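Local coordinates for protein 1-deoxy-D-xylulose 5-phosphate reductoisomerase (Zymomonas mobilis, PDB 1R0K) that catalyses the NADPH-dependent rearrangement and reduction of 1-deoxy-D-xylulose 5-phosphate to 2-C-methyl-D-erythritol 4-phosphate, an early step of isoprenoid biosynthesis that requires a divalent metal ion, at residues 8-13 with 35-40; 96-101 with 119-124; 106-111 with 364-369; 147-152 with 268-273. All blocks are in the same frame, centred on the assembly; numbering follows the deposited sequence.

Contact 1: 8-13 with 35-40; sequences TVLGAT and ALTANR. With ACT (acetate ion), chain F.
Thr-13 OG1 lies 3.5 Å from Ala-38 CB beside an acetate ion, probably from the crystallisation liquor, that joins the ends of the two strand segments. Acetate O accepts from the hydroxyl of Thr-13 (OG1 to O 2.7 Å) and from the amides of Asn-39 and Arg-40; the amide of Asn-41 is a further donor to the ion. The chi1 of Thr-13, 56°, sets OG1 between its backbone N and carbonyl carbon, with CG2 packed on Ala-38 CB. Upstream of the acetate, strands 8-10 and 35-38 run parallel, 11° apart, and Val-9 N donates to Ala-35 O at 3.0 Å. Thr-37 is used twice: OG1 accepts from Gly-11 N (2.9 Å), and its backbone O takes a nearly straight bond from Ala-12 N (2.8 Å, 171°). Gly-11 has a positive phi, where a beta carbon would press on the preceding carbonyl. Val-9 and Leu-36 lie side by side, Val-9 against helix 15-25 and Leu-36 against helix 42-51. Strand 5-10, helix 15-25 and strand 31-38 form the first beta-alpha-beta unit of a Rossmann fold, whose glycine-containing turn and second-strand end, with Thr-13 and Arg-40, are predicted to bind NADPH.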
loop_
_atom_site.group_PDB
_atom_site.type_symbol
_atom_site.label_atom_id
_atom_site.label_comp_id
_atom_site.label_asym_id
_atom_site.label_seq_id
_atom_site.Cartn_x
_atom_site.Cartn_y
_atom_site.Cartn_z
ATOM N N THR B 8 21.729 -3.521 18.641
ATOM C CA THR B 8 21.835 -4.722 19.450
ATOM C C THR B 8 20.842 -5.732 18.908
ATOM O O THR B 8 19.699 -5.389 18.594
ATOM C CB THR B 8 21.529 -4.442 20.934
ATOM O OG1 THR B 8 22.678 -3.851 21.551
ATOM C CG2 THR B 8 21.169 -5.727 21.666
ATOM N N VAL B 9 21.289 -6.973 18.778
ATOM C CA VAL B 9 20.427 -8.026 18.277
ATOM C C VAL B 9 20.254 -9.099 19.344
ATOM O O VAL B 9 21.196 -9.821 19.678
ATOM C CB VAL B 9 21.004 -8.669 17.007
ATOM C CG1 VAL B 9 20.015 -9.691 16.443
ATOM C CG2 VAL B 9 21.313 -7.594 15.979
ATOM N N LEU B 10 19.048 -9.174 19.891
ATOM C CA LEU B 10 18.722 -10.169 20.904
ATOM C C LEU B 10 18.203 -11.379 20.129
ATOM O O LEU B 10 17.136 -11.317 19.525
ATOM C CB LEU B 10 17.644 -9.620 21.842
ATOM C CG LEU B 10 17.967 -8.257 22.466
ATOM C CD1 LEU B 10 16.786 -7.797 23.299
ATOM C CD2 LEU B 10 19.237 -8.357 23.330
ATOM N N GLY B 11 18.966 -12.471 20.142
ATOM C CA GLY B 11 18.578 -13.664 19.407
ATOM C C GLY B 11 19.131 -13.508 18.000
ATOM O O GLY B 11 18.392 -13.513 17.019
ATOM N N ALA B 12 20.450 -13.373 17.907
ATOM C CA ALA B 12 21.118 -13.156 16.632
ATOM C C ALA B 12 21.465 -14.396 15.822
ATOM O O ALA B 12 21.964 -14.274 14.707
ATOM C CB ALA B 12 22.378 -12.338 16.864
ATOM N N THR B 13 21.200 -15.582 16.363
ATOM C CA THR B 13 21.543 -16.814 15.657
ATOM C C THR B 13 20.370 -17.551 15.027
ATOM O O THR B 13 20.564 -18.526 14.300
ATOM C CB THR B 13 22.289 -17.774 16.588
ATOM O OG1 THR B 13 21.494 -18.017 17.751
ATOM C CG2 THR B 13 23.631 -17.164 17.010
ATOM N N ALA B 35 25.605 -5.218 21.438
ATOM C CA ALA B 35 25.521 -6.579 21.943
ATOM C C ALA B 35 24.806 -7.530 21.002
ATOM O O ALA B 35 23.918 -7.137 20.246
ATOM C CB ALA B 35 24.833 -6.590 23.297
ATOM N N LEU B 36 25.224 -8.788 21.045
ATOM C CA LEU B 36 24.601 -9.844 20.264
ATOM C C LEU B 36 24.358 -10.946 21.278
ATOM O O LEU B 36 25.192 -11.175 22.152
ATOM C CB LEU B 36 25.537 -10.362 19.170
ATOM C CG LEU B 36 25.949 -9.421 18.037
ATOM C CD1 LEU B 36 26.748 -10.224 17.016
ATOM C CD2 LEU B 36 24.716 -8.795 17.378
ATOM N N THR B 37 23.218 -11.617 21.191
ATOM C CA THR B 37 22.945 -12.693 22.130
ATOM C C THR B 37 22.441 -13.906 21.377
ATOM O O THR B 37 21.930 -13.792 20.265
ATOM C CB THR B 37 21.871 -12.304 23.160
ATOM O OG1 THR B 37 20.571 -12.420 22.568
ATOM C CG2 THR B 37 22.089 -10.880 23.644
ATOM N N ALA B 38 22.602 -15.072 21.990
ATOM C CA ALA B 38 22.137 -16.317 21.403
ATOM C C ALA B 38 21.644 -17.184 22.552
ATOM O O ALA B 38 21.766 -16.803 23.716
ATOM C CB ALA B 38 23.270 -17.010 20.653
ATOM N N ASN B 39 21.077 -18.339 22.229
ATOM C CA ASN B 39 20.571 -19.240 23.253
ATOM C C ASN B 39 21.582 -20.345 23.549
ATOM O O ASN B 39 22.086 -20.447 24.665
ATOM C CB ASN B 39 19.242 -19.850 22.802
ATOM C CG ASN B 39 18.595 -20.698 23.880
ATOM O OD1 ASN B 39 18.391 -20.240 25.003
ATOM N ND2 ASN B 39 18.263 -21.939 23.540
ATOM N N ARG B 40 21.884 -21.162 22.542
ATOM C CA ARG B 40 22.835 -22.254 22.717
ATOM C C ARG B 40 23.907 -22.349 21.632
ATOM O O ARG B 40 24.867 -23.098 21.786
ATOM C CB ARG B 40 22.090 -23.594 22.809
ATOM C CG ARG B 40 21.274 -23.778 24.087
ATOM C CD ARG B 40 20.555 -25.121 24.089
ATOM N NE ARG B 40 21.477 -26.254 23.975
ATOM C CZ ARG B 40 22.289 -26.664 24.945
ATOM N NH1 ARG B 40 22.304 -26.040 26.114
ATOM N NH2 ARG B 40 23.088 -27.704 24.745
HETATM C C ACT F . 20.178 -20.618 19.446
HETATM O O ACT F . 21.194 -19.852 19.740
HETATM O OXT ACT F . 19.865 -21.704 20.035
HETATM C CH3 ACT F . 19.239 -20.272 18.335
#

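Contact 2: 96-101 with 119-124; sequences WTMAAI and TVALAN
Ala-99 O is gripped by two successive amides, Ala-123 N at 3.0 Å and Asn-124 N at 3.1 Å, which reach it from opposite faces of its carbonyl plane. Just beyond, Asn-124 ND2 donates to Ile-101 O over a short 2.6 Å, in the plane of that carbonyl and close to the amide's own plane. With chi1 at 172°, the amide group of Asn-124 swings opposite its backbone N and reaches across to the 96-101 segment past the end of its strand. ND2 also reaches Gly-103 O and OD1 meets Ser-127 OG, so both ends of the amide are held and its flip is probably fixed. Asn-124 is itself predicted to contact NADPH. Behind this end, strands 96-99 and 119-122 run parallel as the two strands of a beta-alpha-beta crossover through helix 107-115, in the second half of the Rossmann sheet. Their ladder includes Ala-121 N to Thr-97 O at 2.7 Å and Ala-99 N to Ala-121 O at 2.8 Å. At the start of the strands a water joins Thr-97 OG1 to Thr-119 O. On the face carrying Trp-96 and Met-98, the indole runs obliquely past its neighbours: CD1 lies 3.5 Å from Thr-119 CG2, and CZ2 the same distance from Ala-121 CB. Its NE1 is bonded to Thr-273 O of helix 267-275. Met-98, bent at both chi2 and chi3, brings its methyl CE against Ala-121 CB. On the reverse face Ala-99 CB meets Val-120 CG1 and Leu-122 CD1, under helix 107-115.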
loop_
_atom_site.group_PDB
_atom_site.type_symbol
_atom_site.label_atom_id
_atom_site.label_comp_id
_atom_site.label_asym_id
_atom_site.label_seq_id
_atom_site.Cartn_x
_atom_site.Cartn_y
_atom_site.Cartn_z
ATOM N N TRP B 96 19.056 1.093 18.279
ATOM C CA TRP B 96 18.166 0.180 17.580
ATOM C C TRP B 96 18.374 -1.220 18.129
ATOM O O TRP B 96 19.495 -1.726 18.145
ATOM C CB TRP B 96 18.461 0.189 16.084
ATOM C CG TRP B 96 17.455 -0.552 15.265
ATOM C CD1 TRP B 96 16.269 -0.070 14.794
ATOM C CD2 TRP B 96 17.556 -1.903 14.793
ATOM N NE1 TRP B 96 15.627 -1.033 14.050
ATOM C CE2 TRP B 96 16.393 -2.167 14.034
ATOM C CE3 TRP B 96 18.518 -2.914 14.937
ATOM C CZ2 TRP B 96 16.165 -3.405 13.417
ATOM C CZ3 TRP B 96 18.292 -4.147 14.325
ATOM C CH2 TRP B 96 17.123 -4.380 13.573
ATOM N N THR B 97 17.287 -1.840 18.577
ATOM C CA THR B 97 17.350 -3.179 19.148
ATOM C C THR B 97 16.415 -4.154 18.463
ATOM O O THR B 97 15.213 -3.916 18.377
ATOM C CB THR B 97 16.966 -3.181 20.649
ATOM O OG1 THR B 97 17.870 -2.348 21.379
ATOM C CG2 THR B 97 17.014 -4.606 21.215
ATOM N N MET B 98 16.973 -5.255 17.976
ATOM C CA MET B 98 16.169 -6.292 17.355
ATOM C C MET B 98 15.861 -7.264 18.488
ATOM O O MET B 98 16.764 -7.910 19.020
ATOM C CB MET B 98 16.957 -6.999 16.242
ATOM C CG MET B 98 16.320 -8.296 15.748
ATOM S SD MET B 98 14.599 -8.124 15.212
ATOM C CE MET B 98 14.832 -7.401 13.619
ATOM N N ALA B 99 14.592 -7.341 18.879
ATOM C CA ALA B 99 14.172 -8.232 19.954
ATOM C C ALA B 99 13.696 -9.519 19.307
ATOM O O ALA B 99 12.526 -9.646 18.945
ATOM C CB ALA B 99 13.049 -7.600 20.745
ATOM N N ALA B 100 14.607 -10.478 19.171
ATOM C CA ALA B 100 14.274 -11.732 18.520
ATOM C C ALA B 100 14.428 -12.984 19.377
ATOM O O ALA B 100 14.478 -14.091 18.847
ATOM C CB ALA B 100 15.084 -11.866 17.239
ATOM N N ILE B 101 14.517 -12.815 20.691
ATOM C CA ILE B 101 14.612 -13.961 21.591
ATOM C C ILE B 101 13.184 -14.500 21.677
ATOM O O ILE B 101 12.275 -13.761 22.037
ATOM C CB ILE B 101 15.070 -13.536 23.005
ATOM C CG1 ILE B 101 16.485 -12.950 22.941
ATOM C CG2 ILE B 101 15.033 -14.741 23.952
ATOM C CD1 ILE B 101 16.928 -12.292 24.231
ATOM N N THR B 119 14.664 2.743 19.819
ATOM C CA THR B 119 13.923 1.994 18.809
ATOM C C THR B 119 14.043 0.492 19.025
ATOM O O THR B 119 15.139 -0.042 19.206
ATOM C CB THR B 119 14.399 2.350 17.377
ATOM O OG1 THR B 119 14.228 3.755 17.162
ATOM C CG2 THR B 119 13.580 1.602 16.328
ATOM N N VAL B 120 12.898 -0.181 19.021
ATOM C CA VAL B 120 12.859 -1.622 19.212
ATOM C C VAL B 120 12.104 -2.301 18.079
ATOM O O VAL B 120 10.916 -2.041 17.869
ATOM C CB VAL B 120 12.166 -1.995 20.540
ATOM C CG1 VAL B 120 12.170 -3.509 20.731
ATOM C CG2 VAL B 120 12.869 -1.307 21.705
ATOM N N ALA B 121 12.804 -3.145 17.330
ATOM C CA ALA B 121 12.177 -3.904 16.247
ATOM C C ALA B 121 11.728 -5.175 16.970
ATOM O O ALA B 121 12.556 -5.956 17.445
ATOM C CB ALA B 121 13.207 -4.225 15.144
ATOM N N LEU B 122 10.416 -5.371 17.064
ATOM C CA LEU B 122 9.862 -6.504 17.799
ATOM C C LEU B 122 9.496 -7.745 17.000
ATOM O O LEU B 122 8.628 -7.705 16.132
ATOM C CB LEU B 122 8.634 -6.045 18.590
ATOM C CG LEU B 122 7.908 -7.098 19.441
ATOM C CD1 LEU B 122 8.861 -7.668 20.479
ATOM C CD2 LEU B 122 6.699 -6.464 20.124
ATOM N N ALA B 123 10.166 -8.850 17.321
ATOM C CA ALA B 123 9.925 -10.133 16.676
ATOM C C ALA B 123 9.335 -11.115 17.700
ATOM O O ALA B 123 8.514 -11.964 17.352
ATOM C CB ALA B 123 11.228 -10.681 16.103
ATOM N N ASN B 124 9.754 -10.995 18.957
ATOM C CA ASN B 124 9.249 -11.860 20.030
ATOM C C ASN B 124 7.725 -11.749 20.102
ATOM O O ASN B 124 7.184 -10.656 20.256
ATOM C CB ASN B 124 9.873 -11.453 21.372
ATOM C CG ASN B 124 9.254 -12.189 22.557
ATOM O OD1 ASN B 124 8.243 -11.756 23.115
ATOM N ND2 ASN B 124 9.855 -13.312 22.937
HETATM O O HOH W 1 16.997 0.282 21.208
#

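Contact 3: 106-111 with 364-369; sequences GLKATL and SLEDVF
Leu-365 drives into the side of helix 107-115 as the tight centre of this contact. Its CD1 presses against Leu-111 CD2 at 3.4 Å, closer than ordinary van der Waals contact, where the two leucines run antiparallel alongside each other. The same methyl lies 3.8 Å from Leu-107 O, and its partner CD2 faces Leu-107 CB. Leu-107 reaches farther along the second helix, placing CD1 3.6 Å from Phe-369 CE2 and 4.0 Å from Val-368 CG1. The other flank is exposed. There Lys-108, bent at chi2 (-70°), carries its amine across to Glu-366, the lysine and glutamate chains lying roughly perpendicular. NZ meets OE2 on the syn side of the carboxylate in a salt bridge, modelled unusually short at 2.5 Å, and on the way CE comes in at the edge of the Phe-369 ring, near its plane. Glu-366 is bent at chi2 in turn, which brings its carboxylate back to the lysine. The two short helical segments run roughly antiparallel, at 156°, with axes 11.6 Å apart. Helix 132-142 closes the buried side, Met-135 and Ala-138 packing on the leucines of helix 107-115 and Leu-134 on Val-368, so the C-terminal helix 365-385 joins the nucleotide-binding domain here.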
loop_
_atom_site.group_PDB
_atom_site.type_symbol
_atom_site.label_atom_id
_atom_site.label_comp_id
_atom_site.label_asym_id
_atom_site.label_seq_id
_atom_site.Cartn_x
_atom_site.Cartn_y
_atom_site.Cartn_z
ATOM N N GLY B 106 12.216 -14.368 26.502
ATOM C CA GLY B 106 12.650 -13.131 25.884
ATOM C C GLY B 106 11.924 -11.911 26.415
ATOM O O GLY B 106 12.296 -10.783 26.094
ATOM N N LEU B 107 10.899 -12.130 27.237
ATOM C CA LEU B 107 10.111 -11.026 27.790
ATOM C C LEU B 107 10.912 -9.983 28.574
ATOM O O LEU B 107 10.789 -8.778 28.326
ATOM C CB LEU B 107 8.987 -11.574 28.678
ATOM C CG LEU B 107 7.860 -12.350 27.984
ATOM C CD1 LEU B 107 6.865 -12.835 29.027
ATOM C CD2 LEU B 107 7.161 -11.461 26.958
ATOM N N LYS B 108 11.720 -10.443 29.523
ATOM C CA LYS B 108 12.521 -9.554 30.360
ATOM C C LYS B 108 13.449 -8.623 29.590
ATOM O O LYS B 108 13.477 -7.420 29.844
ATOM C CB LYS B 108 13.345 -10.370 31.354
ATOM C CG LYS B 108 12.575 -10.846 32.567
ATOM C CD LYS B 108 12.237 -9.682 33.469
ATOM C CE LYS B 108 11.617 -10.155 34.773
ATOM N NZ LYS B 108 11.354 -9.009 35.689
ATOM N N ALA B 109 14.215 -9.176 28.655
ATOM C CA ALA B 109 15.142 -8.371 27.868
ATOM C C ALA B 109 14.378 -7.435 26.941
ATOM O O ALA B 109 14.775 -6.286 26.737
ATOM C CB ALA B 109 16.067 -9.275 27.052
ATOM N N THR B 110 13.285 -7.935 26.375
ATOM C CA THR B 110 12.469 -7.139 25.463
ATOM C C THR B 110 11.909 -5.926 26.197
ATOM O O THR B 110 11.998 -4.799 25.710
ATOM C CB THR B 110 11.318 -7.988 24.879
ATOM O OG1 THR B 110 11.870 -9.070 24.117
ATOM C CG2 THR B 110 10.431 -7.152 23.973
ATOM N N LEU B 111 11.344 -6.152 27.377
ATOM C CA LEU B 111 10.792 -5.050 28.152
ATOM C C LEU B 111 11.898 -4.074 28.534
ATOM O O LEU B 111 11.710 -2.859 28.470
ATOM C CB LEU B 111 10.109 -5.566 29.415
ATOM C CG LEU B 111 9.550 -4.474 30.333
ATOM C CD1 LEU B 111 8.709 -3.498 29.531
ATOM C CD2 LEU B 111 8.726 -5.115 31.441
ATOM N N SER B 364 2.468 -6.960 36.001
ATOM C CA SER B 364 3.920 -6.980 35.824
ATOM C C SER B 364 4.295 -8.258 35.084
ATOM O O SER B 364 3.473 -9.167 34.961
ATOM C CB SER B 364 4.621 -6.980 37.180
ATOM O OG SER B 364 4.443 -8.229 37.830
ATOM N N LEU B 365 5.530 -8.336 34.596
ATOM C CA LEU B 365 5.970 -9.536 33.895
ATOM C C LEU B 365 5.924 -10.724 34.853
ATOM O O LEU B 365 5.686 -11.862 34.437
ATOM C CB LEU B 365 7.393 -9.367 33.342
ATOM C CG LEU B 365 7.558 -8.490 32.096
ATOM C CD1 LEU B 365 9.015 -8.509 31.646
ATOM C CD2 LEU B 365 6.646 -8.999 30.982
ATOM N N GLU B 366 6.149 -10.462 36.138
ATOM C CA GLU B 366 6.116 -11.529 37.128
ATOM C C GLU B 366 4.744 -12.208 37.126
ATOM O O GLU B 366 4.654 -13.429 37.264
ATOM C CB GLU B 366 6.441 -10.979 38.519
ATOM C CG GLU B 366 7.888 -10.515 38.674
ATOM C CD GLU B 366 8.312 -9.507 37.609
ATOM O OE1 GLU B 366 7.710 -8.409 37.527
ATOM O OE2 GLU B 366 9.254 -9.818 36.847
ATOM N N ASP B 367 3.682 -11.419 36.962
ATOM C CA ASP B 367 2.327 -11.972 36.919
ATOM C C ASP B 367 2.148 -12.806 35.645
ATOM O O ASP B 367 1.516 -13.861 35.664
ATOM C CB ASP B 367 1.265 -10.865 36.932
ATOM C CG ASP B 367 1.200 -10.120 38.258
ATOM O OD1 ASP B 367 1.601 -10.688 39.291
ATOM O OD2 ASP B 367 0.726 -8.969 38.264
ATOM N N VAL B 368 2.700 -12.319 34.539
ATOM C CA VAL B 368 2.595 -13.031 33.271
ATOM C C VAL B 368 3.223 -14.421 33.389
ATOM O O VAL B 368 2.611 -15.418 33.010
ATOM C CB VAL B 368 3.281 -12.244 32.136
ATOM C CG1 VAL B 368 3.249 -13.050 30.834
ATOM C CG2 VAL B 368 2.576 -10.903 31.944
ATOM N N PHE B 369 4.439 -14.484 33.924
ATOM C CA PHE B 369 5.122 -15.758 34.095
ATOM C C PHE B 369 4.284 -16.698 34.955
ATOM O O PHE B 369 4.172 -17.889 34.663
ATOM C CB PHE B 369 6.477 -15.543 34.761
ATOM C CG PHE B 369 7.456 -14.799 33.907
ATOM C CD1 PHE B 369 8.229 -13.777 34.446
ATOM C CD2 PHE B 369 7.622 -15.130 32.568
ATOM C CE1 PHE B 369 9.155 -13.098 33.661
ATOM C CE2 PHE B 369 8.544 -14.458 31.778
ATOM C CZ PHE B 369 9.311 -13.440 32.326
#

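Contact 4: 147-152 with 268-273; sequences LPVDSE and TPIGHT
This is a buried apolar contact with no hydrogen bond across it, made where the last strand of the seven-stranded parallel sheet, 145-148, and the loop after it pass helix 267-275. Thr-273 does much of the work. Its methyl CG2 reaches Leu-147 CB at 3.8 Å and Pro-148 O at 3.6 Å, and lies farther from Val-149 CG2. The hydroxyl points back into its own helix: with chi1 at 69°, OG1 sits between the backbone N and carbonyl carbon and donates to Ile-270 O (2.9 Å), in the carbonyl plane and on a lone pair. That bond uses the hydroxyl's proton, while the methyl faces the strand. Leu-147 returns the contact, its CD1 touching Thr-273 O at 3.3 Å. One turn earlier in the helix, Pro-269 CB abuts Val-149 O at 3.4 Å, and Val-149 CG1 meets Ile-270 CG1 at 4.0 Å, the two side chains set at a slant. Ile-270 packs in turn on Ile-16, Ser-19 and Thr-20 of helix 15-25, and Val-149 on Ala-121. The helix also meets the second subunit, where Thr-268 OG1 is hydrogen-bonded to Asp-254 O of that subunit. After Val-149, Asp-150 holds the N-cap position of helix 151-159. Asp-150 and Glu-152 are predicted metal ligands, and Ser-151 and Glu-152 predicted substrate contacts, an arrangement consistent with the catalytic site of DXP reductoisomerases at the C-terminal end of the Rossmann sheet.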
loop_
_atom_site.group_PDB
_atom_site.type_symbol
_atom_site.label_atom_id
_atom_site.label_comp_id
_atom_site.label_asym_id
_atom_site.label_seq_id
_atom_site.Cartn_x
_atom_site.Cartn_y
_atom_site.Cartn_z
ATOM N N LEU B 147 8.619 -1.080 16.383
ATOM C CA LEU B 147 8.407 -1.482 14.999
ATOM C C LEU B 147 8.244 -2.996 14.906
ATOM O O LEU B 147 9.168 -3.745 15.215
ATOM C CB LEU B 147 9.592 -1.025 14.144
ATOM C CG LEU B 147 9.932 0.466 14.275
ATOM C CD1 LEU B 147 11.290 0.758 13.632
ATOM C CD2 LEU B 147 8.825 1.301 13.631
ATOM N N PRO B 148 7.057 -3.464 14.483
ATOM C CA PRO B 148 6.781 -4.901 14.356
ATOM C C PRO B 148 7.560 -5.521 13.199
ATOM O O PRO B 148 7.570 -4.986 12.091
ATOM C CB PRO B 148 5.275 -4.942 14.136
ATOM C CG PRO B 148 5.031 -3.668 13.342
ATOM C CD PRO B 148 5.892 -2.657 14.071
ATOM N N VAL B 149 8.186 -6.662 13.468
ATOM C CA VAL B 149 9.011 -7.352 12.482
ATOM C C VAL B 149 8.322 -8.409 11.620
ATOM O O VAL B 149 8.629 -8.541 10.434
ATOM C CB VAL B 149 10.222 -8.005 13.181
ATOM C CG1 VAL B 149 11.007 -8.873 12.197
ATOM C CG2 VAL B 149 11.120 -6.918 13.760
ATOM N N ASP B 150 7.399 -9.164 12.204
ATOM C CA ASP B 150 6.725 -10.217 11.455
ATOM C C ASP B 150 5.974 -9.709 10.219
ATOM O O ASP B 150 5.460 -8.594 10.201
ATOM C CB ASP B 150 5.816 -11.017 12.392
ATOM C CG ASP B 150 6.611 -11.802 13.433
ATOM O OD1 ASP B 150 7.827 -12.018 13.216
ATOM O OD2 ASP B 150 6.031 -12.213 14.459
ATOM N N SER B 151 5.921 -10.554 9.192
ATOM C CA SER B 151 5.309 -10.220 7.906
ATOM C C SER B 151 3.988 -9.481 7.871
ATOM O O SER B 151 3.880 -8.450 7.214
ATOM C CB SER B 151 5.178 -11.476 7.044
ATOM O OG SER B 151 6.455 -12.001 6.748
ATOM N N GLU B 152 2.976 -10.009 8.544
ATOM C CA GLU B 152 1.673 -9.364 8.539
ATOM C C GLU B 152 1.675 -8.031 9.278
ATOM O O GLU B 152 1.124 -7.037 8.799
ATOM C CB GLU B 152 0.624 -10.280 9.171
ATOM C CG GLU B 152 0.330 -11.567 8.402
ATOM C CD GLU B 152 1.365 -12.659 8.620
ATOM O OE1 GLU B 152 2.164 -12.571 9.580
ATOM O OE2 GLU B 152 1.361 -13.622 7.830
ATOM N N THR B 268 13.052 -7.887 3.926
ATOM C CA THR B 268 12.238 -6.745 3.520
ATOM C C THR B 268 11.616 -6.104 4.761
ATOM O O THR B 268 11.804 -4.917 4.999
ATOM C CB THR B 268 11.151 -7.146 2.499
ATOM O OG1 THR B 268 11.785 -7.497 1.261
ATOM C CG2 THR B 268 10.181 -5.984 2.255
ATOM N N PRO B 269 10.860 -6.874 5.563
ATOM C CA PRO B 269 10.288 -6.240 6.758
ATOM C C PRO B 269 11.379 -5.828 7.759
ATOM O O PRO B 269 11.276 -4.786 8.400
ATOM C CB PRO B 269 9.345 -7.318 7.311
ATOM C CG PRO B 269 9.955 -8.612 6.799
ATOM C CD PRO B 269 10.316 -8.230 5.382
ATOM N N ILE B 270 12.428 -6.638 7.893
ATOM C CA ILE B 270 13.505 -6.291 8.818
ATOM C C ILE B 270 14.159 -5.007 8.320
ATOM O O ILE B 270 14.368 -4.069 9.086
ATOM C CB ILE B 270 14.576 -7.417 8.921
ATOM C CG1 ILE B 270 13.983 -8.649 9.608
ATOM C CG2 ILE B 270 15.783 -6.929 9.724
ATOM C CD1 ILE B 270 14.903 -9.854 9.612
ATOM N N GLY B 271 14.469 -4.970 7.024
ATOM C CA GLY B 271 15.082 -3.787 6.444
ATOM C C GLY B 271 14.239 -2.551 6.709
ATOM O O GLY B 271 14.764 -1.456 6.906
ATOM N N HIS B 272 12.920 -2.720 6.710
ATOM C CA HIS B 272 12.029 -1.597 6.972
ATOM C C HIS B 272 12.190 -1.102 8.408
ATOM O O HIS B 272 12.240 0.103 8.645
ATOM C CB HIS B 272 10.562 -1.997 6.709
ATOM C CG HIS B 272 9.555 -1.052 7.297
ATOM N ND1 HIS B 272 9.138 -1.131 8.609
ATOM C CD2 HIS B 272 8.892 -0.001 6.756
ATOM C CE1 HIS B 272 8.262 -0.170 8.852
ATOM N NE2 HIS B 272 8.096 0.530 7.744
ATOM N N THR B 273 12.283 -2.021 9.365
ATOM C CA THR B 273 12.409 -1.601 10.757
ATOM C C THR B 273 13.796 -1.048 11.050
ATOM O O THR B 273 13.955 -0.167 11.892
ATOM C CB THR B 273 12.108 -2.762 11.744
ATOM O OG1 THR B 273 13.143 -3.747 11.666
ATOM C CG2 THR B 273 10.770 -3.417 11.409
#

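How the contacts relate
Contacts 1, 2 and 4 follow one another across the parallel sheet. Contact 1 is joined to contact 2, 11 Å away between centres, by Leu-10 O to Ala-100 N at 2.7 Å; contact 2 passes to contact 4, 10 Å on between centres, by Leu-122 N to Leu-147 O at 2.8 Å. Contact 3 sits 14 Å from contact 2 between centres, where helix 107-115 covers one sheet face and Ala-99 CB meets Thr-110 OG1 at 3.9 Å. Contacts 3 and 4 do not touch, their nearest atoms being about 9 Å apart. Contacts 1 and 2 hold predicted NADPH residues, contact 4 predicted metal and substrate residues; both groups are found just past the C-terminal ends of their strands.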